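Long-range contact in diphthine synthase (PDB 1WDE), which probably uses S-adenosyl-L-methionine to trimethylate the amino group of the modified target histidine of translation elongation factor 2, giving diphthine on the way to diphthamide: residues W15-L27 and S46-G58. Sequence-based numbering, arbitrary orientation.
Sequences WGYAPGMQTLEAL and SSWLYKSVVEAAG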
loop_
_atom_site.group_PDB
_atom_site.type_symbol
_atom_site.label_atom_id
_atom_site.label_comp_id
_atom_site.label_asym_id
_atom_site.label_seq_id
_atom_site.Cartn_x
_atom_site.Cartn_y
_atom_site.Cartn_z
ATOM N N TRP A 15 -2.473 -0.177 -14.226
ATOM C CA TRP A 15 -1.521 0.400 -15.163
ATOM C C TRP A 15 -0.039 0.295 -14.746
ATOM O O TRP A 15 0.845 0.675 -15.508
ATOM C CB TRP A 15 -1.875 1.875 -15.369
ATOM C CG TRP A 15 -1.531 2.416 -16.726
ATOM C CD1 TRP A 15 -0.627 3.392 -17.013
ATOM C CD2 TRP A 15 -2.116 2.027 -17.979
ATOM N NE1 TRP A 15 -0.611 3.641 -18.369
ATOM C CE2 TRP A 15 -1.513 2.816 -18.984
ATOM C CE3 TRP A 15 -3.089 1.086 -18.347
ATOM C CZ2 TRP A 15 -1.849 2.697 -20.338
ATOM C CZ3 TRP A 15 -3.426 0.963 -19.694
ATOM C CH2 TRP A 15 -2.802 1.769 -20.676
ATOM N N GLY A 16 0.244 -0.243 -13.565
ATOM C CA GLY A 16 1.633 -0.292 -13.121
ATOM C C GLY A 16 1.895 1.051 -12.445
ATOM O O GLY A 16 1.090 1.967 -12.586
ATOM N N TYR A 17 3.005 1.214 -11.735
ATOM C CA TYR A 17 3.206 2.480 -11.035
ATOM C C TYR A 17 4.183 3.473 -11.651
ATOM O O TYR A 17 4.533 4.465 -11.023
ATOM C CB TYR A 17 3.598 2.205 -9.573
ATOM C CG TYR A 17 4.846 1.372 -9.445
ATOM C CD1 TYR A 17 4.780 -0.029 -9.491
ATOM C CD2 TYR A 17 6.096 1.974 -9.320
ATOM C CE1 TYR A 17 5.923 -0.801 -9.417
ATOM C CE2 TYR A 17 7.263 1.200 -9.247
ATOM C CZ TYR A 17 7.168 -0.182 -9.296
ATOM O OH TYR A 17 8.308 -0.959 -9.236
ATOM N N ALA A 18 4.629 3.221 -12.872
ATOM C CA ALA A 18 5.535 4.145 -13.537
ATOM C C ALA A 18 5.467 3.901 -15.029
ATOM O O ALA A 18 5.029 2.846 -15.464
ATOM C CB ALA A 18 6.973 3.941 -13.054
ATOM N N PRO A 19 5.874 4.888 -15.836
ATOM C CA PRO A 19 5.825 4.652 -17.280
ATOM C C PRO A 19 6.708 3.452 -17.636
ATOM O O PRO A 19 7.762 3.253 -17.037
ATOM C CB PRO A 19 6.331 5.979 -17.872
ATOM C CG PRO A 19 7.019 6.658 -16.734
ATOM C CD PRO A 19 6.191 6.293 -15.544
ATOM N N GLY A 20 6.253 2.638 -18.584
ATOM C CA GLY A 20 7.018 1.474 -18.995
ATOM C C GLY A 20 6.641 0.225 -18.219
ATOM O O GLY A 20 7.099 -0.872 -18.526
HETATM N N MSE A 21 5.800 0.382 -17.206
HETATM C CA MSE A 21 5.399 -0.769 -16.418
HETATM C C MSE A 21 4.008 -1.289 -16.760
HETATM O O MSE A 21 3.410 -2.019 -15.968
HETATM C CB MSE A 21 5.507 -0.434 -14.929
HETATM C CG MSE A 21 6.893 0.057 -14.548
HETATM SE SE MSE A 21 7.121 0.128 -12.625
HETATM C CE MSE A 21 7.204 -1.806 -12.388
ATOM N N GLN A 22 3.503 -0.934 -17.951
ATOM C CA GLN A 22 2.175 -1.392 -18.397
ATOM C C GLN A 22 2.272 -2.744 -19.110
ATOM O O GLN A 22 3.227 -2.981 -19.846
ATOM C CB GLN A 22 1.547 -0.362 -19.349
ATOM C CG GLN A 22 1.269 0.966 -18.692
ATOM C CD GLN A 22 2.542 1.691 -18.297
ATOM O OE1 GLN A 22 2.697 2.143 -17.154
ATOM N NE2 GLN A 22 3.460 1.809 -19.241
ATOM N N THR A 23 1.307 -3.649 -18.892
ATOM C CA THR A 23 1.384 -4.938 -19.580
ATOM C C THR A 23 0.740 -4.759 -20.955
ATOM O O THR A 23 -0.007 -3.813 -21.175
ATOM C CB THR A 23 0.641 -6.082 -18.824
ATOM O OG1 THR A 23 -0.729 -5.716 -18.632
ATOM C CG2 THR A 23 1.310 -6.363 -17.444
ATOM N N LEU A 24 1.047 -5.662 -21.873
ATOM C CA LEU A 24 0.476 -5.602 -23.223
ATOM C C LEU A 24 -1.057 -5.675 -23.180
ATOM O O LEU A 24 -1.757 -4.891 -23.845
ATOM C CB LEU A 24 1.030 -6.757 -24.062
ATOM C CG LEU A 24 2.557 -6.762 -24.192
ATOM C CD1 LEU A 24 3.003 -8.006 -24.932
ATOM C CD2 LEU A 24 3.015 -5.505 -24.922
ATOM N N GLU A 25 -1.598 -6.593 -22.380
ATOM C CA GLU A 25 -3.055 -6.696 -22.337
ATOM C C GLU A 25 -3.715 -5.467 -21.746
ATOM O O GLU A 25 -4.846 -5.124 -22.122
ATOM C CB GLU A 25 -3.510 -7.965 -21.600
ATOM C CG GLU A 25 -2.882 -8.202 -20.229
ATOM C CD GLU A 25 -3.583 -9.323 -19.469
ATOM O OE1 GLU A 25 -3.763 -10.427 -20.036
ATOM O OE2 GLU A 25 -3.947 -9.094 -18.300
ATOM N N ALA A 26 -3.034 -4.784 -20.822
ATOM C CA ALA A 26 -3.625 -3.578 -20.255
ATOM C C ALA A 26 -3.658 -2.483 -21.343
ATOM O O ALA A 26 -4.649 -1.766 -21.495
ATOM C CB ALA A 26 -2.803 -3.085 -19.052
ATOM N N LEU A 27 -2.546 -2.339 -22.056
ATOM C CA LEU A 27 -2.442 -1.346 -23.126
ATOM C C LEU A 27 -3.569 -1.662 -24.124
ATOM O O LEU A 27 -4.372 -0.791 -24.473
ATOM C CB LEU A 27 -1.064 -1.445 -23.811
ATOM C CG LEU A 27 0.191 -0.958 -23.062
ATOM C CD1 LEU A 27 1.438 -1.437 -23.758
ATOM C CD2 LEU A 27 0.202 0.548 -22.973
ATOM N N SER A 46 1.123 10.126 -8.784
ATOM C CA SER A 46 0.542 9.566 -10.003
ATOM C C SER A 46 0.189 10.598 -11.068
ATOM O O SER A 46 -0.742 10.389 -11.841
ATOM C CB SER A 46 -0.714 8.775 -9.651
ATOM O OG SER A 46 -1.707 9.647 -9.147
ATOM N N SER A 47 0.927 11.703 -11.120
ATOM C CA SER A 47 0.653 12.748 -12.112
ATOM C C SER A 47 0.856 12.247 -13.535
ATOM O O SER A 47 0.141 12.638 -14.457
ATOM C CB SER A 47 1.559 13.961 -11.876
ATOM O OG SER A 47 1.272 14.583 -10.633
ATOM N N TRP A 48 1.837 11.374 -13.698
ATOM C CA TRP A 48 2.182 10.808 -14.992
ATOM C C TRP A 48 1.073 9.933 -15.571
ATOM O O TRP A 48 1.017 9.730 -16.781
ATOM C CB TRP A 48 3.443 9.945 -14.851
ATOM C CG TRP A 48 3.198 8.736 -13.973
ATOM C CD1 TRP A 48 3.153 8.707 -12.604
ATOM C CD2 TRP A 48 2.818 7.422 -14.413
ATOM N NE1 TRP A 48 2.757 7.465 -12.170
ATOM C CE2 TRP A 48 2.544 6.658 -13.259
ATOM C CE3 TRP A 48 2.673 6.820 -15.673
ATOM C CZ2 TRP A 48 2.127 5.315 -13.324
ATOM C CZ3 TRP A 48 2.259 5.490 -15.737
ATOM C CH2 TRP A 48 1.989 4.755 -14.566
ATOM N N LEU A 49 0.203 9.413 -14.708
ATOM C CA LEU A 49 -0.859 8.496 -15.129
ATOM C C LEU A 49 -1.724 8.975 -16.292
ATOM O O LEU A 49 -1.745 8.344 -17.345
ATOM C CB LEU A 49 -1.747 8.138 -13.932
ATOM C CG LEU A 49 -2.884 7.143 -14.188
ATOM C CD1 LEU A 49 -2.328 5.828 -14.696
ATOM C CD2 LEU A 49 -3.676 6.946 -12.915
ATOM N N TYR A 50 -2.446 10.074 -16.084
ATOM C CA TYR A 50 -3.311 10.662 -17.110
ATOM C C TYR A 50 -2.602 10.688 -18.467
ATOM O O TYR A 50 -3.085 10.109 -19.441
ATOM C CB TYR A 50 -3.693 12.087 -16.700
ATOM C CG TYR A 50 -4.814 12.719 -17.504
ATOM C CD1 TYR A 50 -6.146 12.319 -17.325
ATOM C CD2 TYR A 50 -4.550 13.740 -18.422
ATOM C CE1 TYR A 50 -7.187 12.924 -18.040
ATOM C CE2 TYR A 50 -5.585 14.353 -19.145
ATOM C CZ TYR A 50 -6.899 13.941 -18.947
ATOM O OH TYR A 50 -7.924 14.554 -19.637
ATOM N N LYS A 51 -1.461 11.366 -18.528
ATOM C CA LYS A 51 -0.678 11.465 -19.762
ATOM C C LYS A 51 -0.369 10.112 -20.393
ATOM O O LYS A 51 -0.500 9.949 -21.603
ATOM C CB LYS A 51 0.644 12.196 -19.500
ATOM C CG LYS A 51 1.703 11.979 -20.591
ATOM C CD LYS A 51 3.083 12.462 -20.142
ATOM C CE LYS A 51 4.201 11.866 -20.996
ATOM N NZ LYS A 51 4.015 12.139 -22.449
ATOM N N SER A 52 0.057 9.149 -19.575
ATOM C CA SER A 52 0.397 7.806 -20.059
ATOM C C SER A 52 -0.798 7.070 -20.649
ATOM O O SER A 52 -0.673 6.371 -21.652
ATOM C CB SER A 52 0.989 6.964 -18.924
ATOM O OG SER A 52 1.229 5.632 -19.356
ATOM N N VAL A 53 -1.951 7.217 -20.010
ATOM C CA VAL A 53 -3.178 6.584 -20.481
ATOM C C VAL A 53 -3.548 7.236 -21.825
ATOM O O VAL A 53 -3.606 6.559 -22.853
ATOM C CB VAL A 53 -4.329 6.791 -19.453
ATOM C CG1 VAL A 53 -5.630 6.232 -20.001
ATOM C CG2 VAL A 53 -3.991 6.077 -18.123
ATOM N N VAL A 54 -3.776 8.551 -21.797
ATOM C CA VAL A 54 -4.124 9.336 -22.989
ATOM C C VAL A 54 -3.252 8.925 -24.160
ATOM O O VAL A 54 -3.709 8.812 -25.296
ATOM C CB VAL A 54 -3.915 10.847 -22.732
ATOM C CG1 VAL A 54 -3.801 11.606 -24.060
ATOM C CG2 VAL A 54 -5.066 11.386 -21.920
ATOM N N GLU A 55 -1.985 8.697 -23.860
ATOM C CA GLU A 55 -1.011 8.287 -24.852
ATOM C C GLU A 55 -1.421 6.938 -25.447
ATOM O O GLU A 55 -1.302 6.711 -26.653
ATOM C CB GLU A 55 0.353 8.207 -24.164
ATOM C CG GLU A 55 1.547 7.968 -25.056
ATOM C CD GLU A 55 2.853 8.231 -24.318
ATOM O OE1 GLU A 55 3.892 7.651 -24.710
ATOM O OE2 GLU A 55 2.835 9.028 -23.348
ATOM N N ALA A 56 -1.931 6.052 -24.596
ATOM C CA ALA A 56 -2.346 4.719 -25.023
ATOM C C ALA A 56 -3.710 4.656 -25.702
ATOM O O ALA A 56 -3.876 3.935 -26.675
ATOM C CB ALA A 56 -2.329 3.768 -23.825
ATOM N N ALA A 57 -4.675 5.410 -25.184
ATOM C CA ALA A 57 -6.041 5.414 -25.703
ATOM C C ALA A 57 -6.310 6.344 -26.887
ATOM O O ALA A 57 -6.996 5.954 -27.829
ATOM C CB ALA A 57 -7.011 5.736 -24.571
ATOM N N GLY A 58 -5.811 7.577 -26.831
ATOM C CA GLY A 58 -6.028 8.489 -27.942
ATOM C C GLY A 58 -6.460 9.916 -27.646
ATOM O O GLY A 58 -6.939 10.610 -28.544
#
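W15 turns the edge of its indole to helix 47-57, and its NE1 donates a nearly straight hydrogen bond to S52 OG (2.9 Å). The acceptor lies in the indole plane; chi1 of S52 (176°) sets OG anti to the backbone N, turned toward the W15 N-H. A56 CB meets the same ring at its edge, 3.7 Å from W15 CZ2, and also touches L27 CD2 (4.2 Å) near the C-terminal end of helix 47-57. V53 CG2 sits over one face of W15 in a CH-pi contact, 4.2 Å from the centroid of the five-membered ring, and L49 CD1 comes obliquely to within 3.8 Å of W15 CD1. With an alanine here, S52 OG would probably lose its N-H donor and a gap would open beside L49, V53 and A56. The second indole, W48, reaches across from segment 46-58, its CG between the backbone N and the carbonyl carbon (chi1 65°), and meets W15 rim to rim, planes 28° apart. In this tetrapyrrole-methylase-type domain, segment 15-27 leads from strand 9-14 of the parallel sheet into helix 24-32, and W15 with G16 forms a classic beta bulge facing G92. P19 CD packs over a face of W48, 3.9 Å from the centroid of the six-membered ring, beside A18 CA, while G16 O lies at the ring edge, 3.5 Å from W48 CH2. A type II turn from A18 to M21 shapes the loop that offers P19 to W48. Y17 lies near G122 and A18 near A220, both of which probably bind S-adenosyl-L-methionine. Beneath the helix, L49 and V53 rest on strand 35-39.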